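Local coordinates for protein bifunctional endomannanase/endoglucanase (Caldanaerobius polysaccharolyticus, PDB 3W0K) that hydrolyses internal beta-linkages of mannans and of beta-glucans such as cellulose, as a member of glycoside hydrolase family 5, at residues 38-43 / 134-139; 157-162 / 169-174; 222-227 / 231-236. All coordinates share one frame; numbering follows the deposited sequence.

Contact 1 of 3, residues 38-43 / 134-139; sequences FVRIPV and LVNEPP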
loop_
_atom_site.group_PDB
_atom_site.type_symbol
_atom_site.label_atom_id
_atom_site.label_comp_id
_atom_site.label_asym_id
_atom_site.label_seq_id
_atom_site.Cartn_x
_atom_site.Cartn_y
_atom_site.Cartn_z
ATOM N N PHE A 38 -2.922 -0.177 -12.420
ATOM C CA PHE A 38 -2.991 0.432 -11.099
ATOM C C PHE A 38 -1.639 0.862 -10.559
ATOM O O PHE A 38 -0.645 0.151 -10.686
ATOM C CB PHE A 38 -3.645 -0.574 -10.139
ATOM C CG PHE A 38 -3.725 -0.113 -8.706
ATOM C CD1 PHE A 38 -4.822 0.613 -8.260
ATOM C CD2 PHE A 38 -2.728 -0.451 -7.792
ATOM C CE1 PHE A 38 -4.930 0.994 -6.917
ATOM C CE2 PHE A 38 -2.827 -0.077 -6.452
ATOM C CZ PHE A 38 -3.934 0.648 -6.016
ATOM N N VAL A 39 -1.623 2.046 -9.956
ATOM C CA VAL A 39 -0.427 2.599 -9.342
ATOM C C VAL A 39 -0.820 3.215 -8.006
ATOM O O VAL A 39 -1.805 3.946 -7.924
ATOM C CB VAL A 39 0.228 3.679 -10.249
ATOM C CG1 VAL A 39 1.123 4.601 -9.446
ATOM C CG2 VAL A 39 1.053 3.008 -11.331
ATOM N N ARG A 40 -0.112 2.830 -6.947
ATOM C CA ARG A 40 -0.361 3.396 -5.628
ATOM C C ARG A 40 0.816 4.316 -5.342
ATOM O O ARG A 40 1.972 3.946 -5.562
ATOM C CB ARG A 40 -0.472 2.312 -4.555
ATOM C CG ARG A 40 -0.701 2.865 -3.142
ATOM C CD ARG A 40 -1.084 1.750 -2.193
ATOM N NE ARG A 40 -1.317 2.193 -0.815
ATOM C CZ ARG A 40 -0.428 2.098 0.170
ATOM N NH1 ARG A 40 0.778 1.605 -0.063
ATOM N NH2 ARG A 40 -0.795 2.360 1.423
ATOM N N ILE A 41 0.513 5.529 -4.890
ATOM C CA ILE A 41 1.538 6.519 -4.600
ATOM C C ILE A 41 1.526 6.919 -3.123
ATOM O O ILE A 41 0.766 7.802 -2.720
ATOM C CB ILE A 41 1.336 7.792 -5.468
ATOM C CG1 ILE A 41 1.262 7.425 -6.956
ATOM C CG2 ILE A 41 2.481 8.777 -5.243
ATOM C CD1 ILE A 41 2.562 6.910 -7.530
ATOM N N PRO A 42 2.329 6.237 -2.289
ATOM C CA PRO A 42 2.402 6.544 -0.853
ATOM C C PRO A 42 3.294 7.772 -0.665
ATOM O O PRO A 42 4.462 7.753 -1.045
ATOM C CB PRO A 42 3.033 5.280 -0.269
ATOM C CG PRO A 42 3.935 4.811 -1.381
ATOM C CD PRO A 42 3.075 5.004 -2.607
ATOM N N VAL A 43 2.745 8.836 -0.082
ATOM C CA VAL A 43 3.512 10.070 0.089
ATOM C C VAL A 43 3.746 10.533 1.527
ATOM O O VAL A 43 3.032 10.139 2.448
ATOM C CB VAL A 43 2.893 11.239 -0.734
ATOM C CG1 VAL A 43 2.705 10.818 -2.189
ATOM C CG2 VAL A 43 1.564 11.686 -0.137
ATOM N N LEU A 134 -6.670 6.757 2.623
ATOM C CA LEU A 134 -6.523 7.638 3.783
ATOM C C LEU A 134 -5.229 7.688 4.581
ATOM O O LEU A 134 -4.623 8.756 4.723
ATOM C CB LEU A 134 -7.735 7.501 4.710
ATOM C CG LEU A 134 -9.091 7.646 4.009
ATOM C CD1 LEU A 134 -10.185 7.774 5.061
ATOM C CD2 LEU A 134 -9.115 8.875 3.097
ATOM N N VAL A 135 -4.807 6.555 5.121
ATOM C CA VAL A 135 -3.579 6.533 5.899
ATOM C C VAL A 135 -2.971 5.142 5.844
ATOM O O VAL A 135 -3.649 4.138 6.068
ATOM C CB VAL A 135 -3.814 7.025 7.365
ATOM C CG1 VAL A 135 -4.917 6.221 8.048
ATOM C CG2 VAL A 135 -2.513 6.968 8.161
ATOM N N ASN A 136 -1.691 5.086 5.502
ATOM C CA ASN A 136 -1.017 3.808 5.387
ATOM C C ASN A 136 -0.878 3.033 6.685
ATOM O O ASN A 136 -0.487 3.578 7.711
ATOM C CB ASN A 136 0.377 3.982 4.778
ATOM C CG ASN A 136 1.121 2.662 4.664
ATOM O OD1 ASN A 136 0.852 1.869 3.768
ATOM N ND2 ASN A 136 2.032 2.407 5.598
ATOM N N GLU A 137 -1.223 1.752 6.609
ATOM C CA GLU A 137 -1.081 0.799 7.705
ATOM C C GLU A 137 -1.189 1.290 9.156
ATOM O O GLU A 137 -0.172 1.446 9.840
ATOM C CB GLU A 137 0.254 0.060 7.513
ATOM C CG GLU A 137 0.366 -0.654 6.157
ATOM C CD GLU A 137 1.783 -1.081 5.786
ATOM O OE1 GLU A 137 2.764 -0.505 6.306
ATOM O OE2 GLU A 137 1.919 -1.992 4.938
ATOM N N PRO A 138 -2.419 1.549 9.639
ATOM C CA PRO A 138 -2.624 2.006 11.021
ATOM C C PRO A 138 -2.010 0.971 11.971
ATOM O O PRO A 138 -1.860 -0.201 11.611
ATOM C CB PRO A 138 -4.149 2.051 11.142
ATOM C CG PRO A 138 -4.583 2.391 9.761
ATOM C CD PRO A 138 -3.695 1.517 8.903
ATOM N N PRO A 139 -1.657 1.386 13.198
ATOM C CA PRO A 139 -1.048 0.488 14.181
ATOM C C PRO A 139 -1.974 -0.544 14.807
ATOM O O PRO A 139 -3.162 -0.624 14.488
ATOM C CB PRO A 139 -0.512 1.458 15.228
ATOM C CG PRO A 139 -1.556 2.525 15.240
ATOM C CD PRO A 139 -1.845 2.736 13.763
#

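Contact 2 of 3, residues 157-162 / 169-174; sequences RTVEAI and REIVID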
loop_
_atom_site.group_PDB
_atom_site.type_symbol
_atom_site.label_atom_id
_atom_site.label_comp_id
_atom_site.label_asym_id
_atom_site.label_seq_id
_atom_site.Cartn_x
_atom_site.Cartn_y
_atom_site.Cartn_z
ATOM N N ARG A 157 -15.089 10.426 10.092
ATOM C CA ARG A 157 -15.011 11.879 9.997
ATOM C C ARG A 157 -14.340 12.290 8.684
ATOM O O ARG A 157 -14.813 13.186 7.989
ATOM C CB ARG A 157 -14.218 12.465 11.172
ATOM C CG ARG A 157 -14.071 13.974 11.071
ATOM C CD ARG A 157 -13.122 14.568 12.095
ATOM N NE ARG A 157 -12.919 15.984 11.805
ATOM C CZ ARG A 157 -11.950 16.738 12.313
ATOM N NH1 ARG A 157 -11.067 16.224 13.164
ATOM N NH2 ARG A 157 -11.838 18.004 11.930
ATOM N N THR A 158 -13.243 11.617 8.351
ATOM C CA THR A 158 -12.489 11.916 7.138
ATOM C C THR A 158 -13.280 11.594 5.872
ATOM O O THR A 158 -13.306 12.393 4.934
ATOM C CB THR A 158 -11.141 11.166 7.140
ATOM O OG1 THR A 158 -10.449 11.451 8.363
ATOM C CG2 THR A 158 -10.272 11.622 5.975
ATOM N N VAL A 159 -13.933 10.435 5.864
ATOM C CA VAL A 159 -14.743 9.997 4.730
ATOM C C VAL A 159 -15.891 10.976 4.479
ATOM O O VAL A 159 -16.161 11.349 3.336
ATOM C CB VAL A 159 -15.291 8.571 4.960
ATOM C CG1 VAL A 159 -16.400 8.245 3.967
ATOM C CG2 VAL A 159 -14.160 7.557 4.818
ATOM N N GLU A 160 -16.540 11.416 5.555
ATOM C CA GLU A 160 -17.643 12.364 5.432
ATOM C C GLU A 160 -17.161 13.722 4.925
ATOM O O GLU A 160 -17.841 14.370 4.127
ATOM C CB GLU A 160 -18.376 12.507 6.767
ATOM C CG GLU A 160 -19.211 11.278 7.128
ATOM C CD GLU A 160 -19.968 11.417 8.442
ATOM O OE1 GLU A 160 -19.760 12.414 9.167
ATOM O OE2 GLU A 160 -20.775 10.514 8.752
ATOM N N ALA A 161 -15.973 14.134 5.361
ATOM C CA ALA A 161 -15.406 15.410 4.934
ATOM C C ALA A 161 -15.082 15.381 3.439
ATOM O O ALA A 161 -15.340 16.345 2.720
ATOM C CB ALA A 161 -14.159 15.734 5.745
ATOM N N ILE A 162 -14.512 14.270 2.977
ATOM C CA ILE A 162 -14.178 14.119 1.561
ATOM C C ILE A 162 -15.459 14.093 0.721
ATOM O O ILE A 162 -15.568 14.803 -0.283
ATOM C CB ILE A 162 -13.377 12.811 1.315
ATOM C CG1 ILE A 162 -11.986 12.929 1.935
ATOM C CG2 ILE A 162 -13.279 12.503 -0.185
ATOM C CD1 ILE A 162 -11.239 11.604 2.010
ATOM N N ARG A 169 -15.831 10.522 -5.057
ATOM C CA ARG A 169 -14.454 10.080 -4.830
ATOM C C ARG A 169 -14.331 8.736 -4.118
ATOM O O ARG A 169 -14.780 8.584 -2.975
ATOM C CB ARG A 169 -13.676 11.139 -4.045
ATOM C CG ARG A 169 -12.242 10.726 -3.687
ATOM C CD ARG A 169 -11.368 10.514 -4.923
ATOM N NE ARG A 169 -11.323 11.711 -5.760
ATOM C CZ ARG A 169 -11.553 11.722 -7.069
ATOM N NH1 ARG A 169 -11.832 10.592 -7.711
ATOM N NH2 ARG A 169 -11.575 12.878 -7.724
ATOM N N GLU A 170 -13.695 7.777 -4.790
ATOM C CA GLU A 170 -13.481 6.452 -4.223
ATOM C C GLU A 170 -12.440 6.564 -3.119
ATOM O O GLU A 170 -11.398 7.204 -3.286
ATOM C CB GLU A 170 -13.014 5.472 -5.302
ATOM C CG GLU A 170 -12.789 4.049 -4.805
ATOM C CD GLU A 170 -12.451 3.096 -5.935
ATOM O OE1 GLU A 170 -11.308 2.600 -5.978
ATOM O OE2 GLU A 170 -13.329 2.856 -6.792
ATOM N N ILE A 171 -12.746 5.950 -1.984
ATOM C CA ILE A 171 -11.880 5.982 -0.816
ATOM C C ILE A 171 -11.450 4.577 -0.424
ATOM O O ILE A 171 -12.220 3.623 -0.536
ATOM C CB ILE A 171 -12.601 6.681 0.364
ATOM C CG1 ILE A 171 -12.855 8.150 0.009
ATOM C CG2 ILE A 171 -11.774 6.587 1.641
ATOM C CD1 ILE A 171 -13.832 8.854 0.930
ATOM N N VAL A 172 -10.194 4.466 -0.003
ATOM C CA VAL A 172 -9.600 3.204 0.413
ATOM C C VAL A 172 -9.068 3.373 1.831
ATOM O O VAL A 172 -8.541 4.431 2.180
ATOM C CB VAL A 172 -8.402 2.825 -0.503
ATOM C CG1 VAL A 172 -7.827 1.471 -0.105
ATOM C CG2 VAL A 172 -8.825 2.827 -1.966
ATOM N N ILE A 173 -9.258 2.348 2.658
ATOM C CA ILE A 173 -8.759 2.364 4.031
ATOM C C ILE A 173 -7.933 1.108 4.270
ATOM O O ILE A 173 -8.273 0.032 3.770
ATOM C CB ILE A 173 -9.896 2.475 5.086
ATOM C CG1 ILE A 173 -10.877 1.307 4.977
ATOM C CG2 ILE A 173 -10.624 3.804 4.934
ATOM C CD1 ILE A 173 -11.892 1.277 6.125
ATOM N N ASP A 174 -6.819 1.262 4.980
ATOM C CA ASP A 174 -5.913 0.152 5.277
ATOM C C ASP A 174 -6.282 -0.583 6.557
ATOM O O ASP A 174 -6.759 0.021 7.518
ATOM C CB ASP A 174 -4.468 0.651 5.405
ATOM C CG ASP A 174 -3.846 1.039 4.071
ATOM O OD1 ASP A 174 -4.570 1.173 3.060
ATOM O OD2 ASP A 174 -2.610 1.211 4.041
#

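Contact 3 of 3, residues 222-227 / 231-236; sequences YPDLLW and VWNKDT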
loop_
_atom_site.group_PDB
_atom_site.type_symbol
_atom_site.label_atom_id
_atom_site.label_comp_id
_atom_site.label_asym_id
_atom_site.label_seq_id
_atom_site.Cartn_x
_atom_site.Cartn_y
_atom_site.Cartn_z
ATOM N N TYR A 222 10.142 -22.768 2.657
ATOM C CA TYR A 222 8.704 -22.777 2.432
ATOM C C TYR A 222 8.352 -23.918 1.477
ATOM O O TYR A 222 9.115 -24.211 0.555
ATOM C CB TYR A 222 8.293 -21.418 1.835
ATOM C CG TYR A 222 6.811 -21.147 1.855
ATOM C CD1 TYR A 222 6.176 -20.715 3.021
ATOM C CD2 TYR A 222 6.033 -21.363 0.720
ATOM C CE1 TYR A 222 4.801 -20.512 3.055
ATOM C CE2 TYR A 222 4.662 -21.164 0.744
ATOM C CZ TYR A 222 4.051 -20.743 1.915
ATOM O OH TYR A 222 2.689 -20.577 1.942
ATOM N N PRO A 223 7.181 -24.557 1.659
ATOM C CA PRO A 223 6.143 -24.319 2.670
ATOM C C PRO A 223 6.448 -24.855 4.067
ATOM O O PRO A 223 7.522 -25.401 4.322
ATOM C CB PRO A 223 4.934 -25.030 2.071
ATOM C CG PRO A 223 5.566 -26.230 1.440
ATOM C CD PRO A 223 6.757 -25.625 0.732
ATOM N N ASP A 224 5.479 -24.672 4.962
ATOM C CA ASP A 224 5.555 -25.120 6.351
ATOM C C ASP A 224 6.630 -24.425 7.183
ATOM O O ASP A 224 7.317 -25.059 7.986
ATOM C CB ASP A 224 5.718 -26.644 6.415
ATOM C CG ASP A 224 4.560 -27.392 5.765
ATOM O OD1 ASP A 224 3.516 -26.775 5.458
ATOM O OD2 ASP A 224 4.697 -28.615 5.560
ATOM N N LEU A 225 6.743 -23.111 7.011
ATOM C CA LEU A 225 7.720 -22.320 7.751
ATOM C C LEU A 225 7.244 -22.134 9.186
ATOM O O LEU A 225 6.137 -21.649 9.420
ATOM C CB LEU A 225 7.915 -20.950 7.090
ATOM C CG LEU A 225 8.808 -19.932 7.807
ATOM C CD1 LEU A 225 10.220 -20.471 7.952
ATOM C CD2 LEU A 225 8.827 -18.623 7.033
ATOM N N LEU A 226 8.072 -22.552 10.139
ATOM C CA LEU A 226 7.736 -22.417 11.549
ATOM C C LEU A 226 8.129 -21.012 11.997
ATOM O O LEU A 226 9.293 -20.623 11.899
ATOM C CB LEU A 226 8.466 -23.482 12.378
ATOM C CG LEU A 226 8.070 -23.718 13.845
ATOM C CD1 LEU A 226 8.677 -22.665 14.754
ATOM C CD2 LEU A 226 6.554 -23.766 13.991
ATOM N N TRP A 227 7.144 -20.257 12.472
ATOM C CA TRP A 227 7.362 -18.891 12.932
ATOM C C TRP A 227 6.359 -18.564 14.032
ATOM O O TRP A 227 5.150 -18.709 13.842
ATOM C CB TRP A 227 7.205 -17.917 11.758
ATOM C CG TRP A 227 7.353 -16.468 12.120
ATOM C CD1 TRP A 227 8.366 -15.896 12.841
ATOM C CD2 TRP A 227 6.464 -15.402 11.763
ATOM N NE1 TRP A 227 8.160 -14.541 12.953
ATOM C CE2 TRP A 227 7.000 -14.212 12.302
ATOM C CE3 TRP A 227 5.264 -15.339 11.041
ATOM C CZ2 TRP A 227 6.377 -12.970 12.141
ATOM C CZ3 TRP A 227 4.644 -14.104 10.883
ATOM C CH2 TRP A 227 5.202 -12.936 11.430
ATOM N N VAL A 231 2.906 -22.950 12.053
ATOM C CA VAL A 231 3.372 -23.449 10.761
ATOM C C VAL A 231 2.682 -22.689 9.630
ATOM O O VAL A 231 1.453 -22.644 9.564
ATOM C CB VAL A 231 3.082 -24.962 10.614
ATOM C CG1 VAL A 231 3.526 -25.460 9.246
ATOM C CG2 VAL A 231 3.787 -25.736 11.714
ATOM N N TRP A 232 3.475 -22.087 8.748
ATOM C CA TRP A 232 2.930 -21.325 7.631
ATOM C C TRP A 232 2.952 -22.042 6.286
ATOM O O TRP A 232 3.997 -22.481 5.811
ATOM C CB TRP A 232 3.631 -19.968 7.505
ATOM C CG TRP A 232 3.191 -18.981 8.541
ATOM C CD1 TRP A 232 3.668 -18.861 9.814
ATOM C CD2 TRP A 232 2.171 -17.984 8.398
ATOM N NE1 TRP A 232 3.007 -17.854 10.476
ATOM C CE2 TRP A 232 2.082 -17.299 9.631
ATOM C CE3 TRP A 232 1.320 -17.606 7.350
ATOM C CZ2 TRP A 232 1.175 -16.255 9.846
ATOM C CZ3 TRP A 232 0.417 -16.569 7.563
ATOM C CH2 TRP A 232 0.353 -15.906 8.804
ATOM N N ASN A 233 1.770 -22.146 5.693
ATOM C CA ASN A 233 1.567 -22.765 4.386
ATOM C C ASN A 233 0.319 -22.133 3.779
ATOM O O ASN A 233 -0.226 -21.179 4.343
ATOM C CB ASN A 233 1.424 -24.292 4.507
ATOM C CG ASN A 233 0.413 -24.713 5.558
ATOM O OD1 ASN A 233 -0.690 -24.175 5.633
ATOM N ND2 ASN A 233 0.783 -25.701 6.368
ATOM N N LYS A 234 -0.149 -22.652 2.647
ATOM C CA LYS A 234 -1.329 -22.080 2.003
ATOM C C LYS A 234 -2.572 -22.106 2.897
ATOM O O LYS A 234 -3.367 -21.165 2.882
ATOM C CB LYS A 234 -1.611 -22.768 0.666
ATOM C CG LYS A 234 -2.588 -22.000 -0.215
ATOM C CD LYS A 234 -2.719 -22.636 -1.587
ATOM C CE LYS A 234 -3.698 -21.867 -2.452
ATOM N NZ LYS A 234 -3.806 -22.448 -3.816
ATOM N N ASP A 235 -2.728 -23.168 3.685
ATOM C CA ASP A 235 -3.870 -23.281 4.590
ATOM C C ASP A 235 -3.814 -22.194 5.661
ATOM O O ASP A 235 -4.847 -21.646 6.052
ATOM C CB ASP A 235 -3.913 -24.662 5.258
ATOM C CG ASP A 235 -4.423 -25.753 4.328
ATOM O OD1 ASP A 235 -5.067 -25.435 3.307
ATOM O OD2 ASP A 235 -4.195 -26.944 4.635
ATOM N N THR A 236 -2.604 -21.896 6.130
ATOM C CA THR A 236 -2.404 -20.866 7.148
ATOM C C THR A 236 -2.733 -19.500 6.555
ATOM O O THR A 236 -3.287 -18.635 7.235
ATOM C CB THR A 236 -0.956 -20.860 7.667
ATOM O OG1 THR A 236 -0.566 -22.196 8.006
ATOM C CG2 THR A 236 -0.843 -19.993 8.913
HETATM O O HOH W 1 2.953 -16.927 13.221
#

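Contact 1 of 3, residues 38-43 / 134-139
The guanidinium of Arg40 and the amide of Asn136 meet at their edges. OD1 of Asn136 lies at the edge of the guanidinium, near its plane, beside NH2, and the two planes are turned 45° apart. This is the interior of a (beta/alpha)8 barrel: Arg40 stands on the second strand, 38-44, and Asn136 in the loop that follows the fourth, 130-133. One bond carries the contact, from Arg40 NH2 to Asn136 OD1 at 2.9 Å. It is nearly straight, 166° at the hydrogen, and falls on a lone pair in the plane of the amide carbonyl. Arg40 gets there by stretching straight out from its strand: CG is anti to the backbone N (chi1 179°) and the chain stays extended as far as NE. The Asn136 side chain crosses it at about a right angle and presents its carbonyl oxygen.

Other partners fix the rotation of the guanidinium, since NH1 makes a salt bridge with Glu258 and NE another with Asp133. A weak hydrogen bond from Arg196 also falls on Asn136 OD1, which may polarise the amide further. Arg196 lies close to Arg40 as well, both within a group of acidic side chains that probably balances their charge.

Asn136 and Glu137 match the Asn-Glu signature at the end of strand four in family 5, whose glutamate is the general acid/base. That match, together with a Tris molecule hydrogen-bonded to Glu137, is consistent with a place in the active-site cleft. With OD1 directed to the arginine, the other half of the amide is turned to its neighbour: Asn136 ND2 donates to Glu137 OE1 at 3.1 Å, approaching from above the carboxylate plane.

Contact 2 of 3, residues 157-162 / 169-174
NH2 of Arg169, the residue whose aliphatic stem lies against Ile162, is gripped by the backbone carbonyl of Val125 and has a long, weak ion pair with Asp166. The guanidinium also makes a cation-pi contact with Phe132. Those partners draw the charged end away from the helix and leave the stem for the contact itself: CG of Arg169 comes to 4.1 Å from CG2 of Ile162. The first torsion sets that approach, with CG anti to the backbone N (chi1 177°), and the bends that follow at chi2 (63°) and chi3 (57°) turn the guanidinium away from the helix.

Everything that crosses here is apolar. The centre is CD1 of Ile171, which projects from the strand between Val159 and Ile162, side chains one turn apart on the helix. It lies 3.9 Å from Ile162 CG2 and again 3.9 Å from Ile162 CD1, so these two isoleucines meet tip to tip. Val159 approaches the same methyl at a slant, with its CG1 4.0 Å from Ile171 CD1. Its second branch goes to the other arm of the isoleucine, CG2 of Val159 standing 4.1 Å from CG2 of Ile171.

The backbones come nearest at Val159 and Ile171, whose CA atoms are 7.4 Å apart. The segments belong to helix 148-165 and strand 170-174, the second half of the beta-alpha-beta crossover that begins at strand 130-133 in the barrel wall. Leu134, just past that first strand, also packs on Ile162, and Leu189 packs on Val159, adding to the same apolar layer.

With branched methyls at van der Waals distance and no hydrogen bond across, between these segments the helix is held to the strand by shape and exclusion of water; the polarity of Arg169 is dealt with by its own partners beyond the layer.

Contact 3 of 3, residues 222-227 / 231-236
Asp224 and Leu225 both face Trp232 in a G1 beta bulge, here with an aspartate in the left-handed backbone region (phi 65°), one residue beyond the cis Tyr222-Pro223 peptide bond. The bulge opens the antiparallel hairpin of strands 225-227 and 230-232. Both backbone amides point at one acceptor: Leu225 N donates to Trp232 O at 3.1 Å, while Asp224 N, though only 2.8 Å from Trp232 O, is too bent to make more than a weak bond. Trp232 N returns a bond to Leu225 O at 2.8 Å.

The Asp224 side chain slants across to Asn233, whose ND2 reaches OD1 of Asp224 at 3.1 Å, fairly straight, on the anti side but tilted out of the carboxylate plane. Asn233 is the N-cap of helix 234-249; its CG sits between the backbone N and carbonyl carbon (chi1 50°), which lets one amide reach both the bulge and the helix start.

The Trp227 and Trp232 rings meet obliquely, planes at 44°, with Trp227 CE3 3.4 Å from Trp232 NE1. A water accepts from that NE1 and donates to Trp227 O. Tyr222 passes alongside Trp232 O, its hydroxyl bonded to Asp276.

In the capping box Thr236 N donates to Asn233 OD1 at 3.0 Å and Asn233 N returns a weak bond to Thr236 OG1; that hydroxyl also donates to Val231 O at 2.6 Å.

In the fold
From the N terminus, the chain lays down strand 38-44 and returns to it some ninety residues later, where contact 1 closes a long loop across the inside of the barrel, from the second strand to the end of the fourth. Contact 2 follows in series and closes a short turn between helix 148-165 and the fifth strand. The two touch: Glu137 N lies 3.0 Å from Asp174 OD2, so the barrel interior and the outer helix layer share strand 170-174. Contact 3 comes last, a local hairpin leading into helix 234-249, with its nearest atoms about 17 Å from contact 2, beyond the chain's centre. None nests in or crosses another.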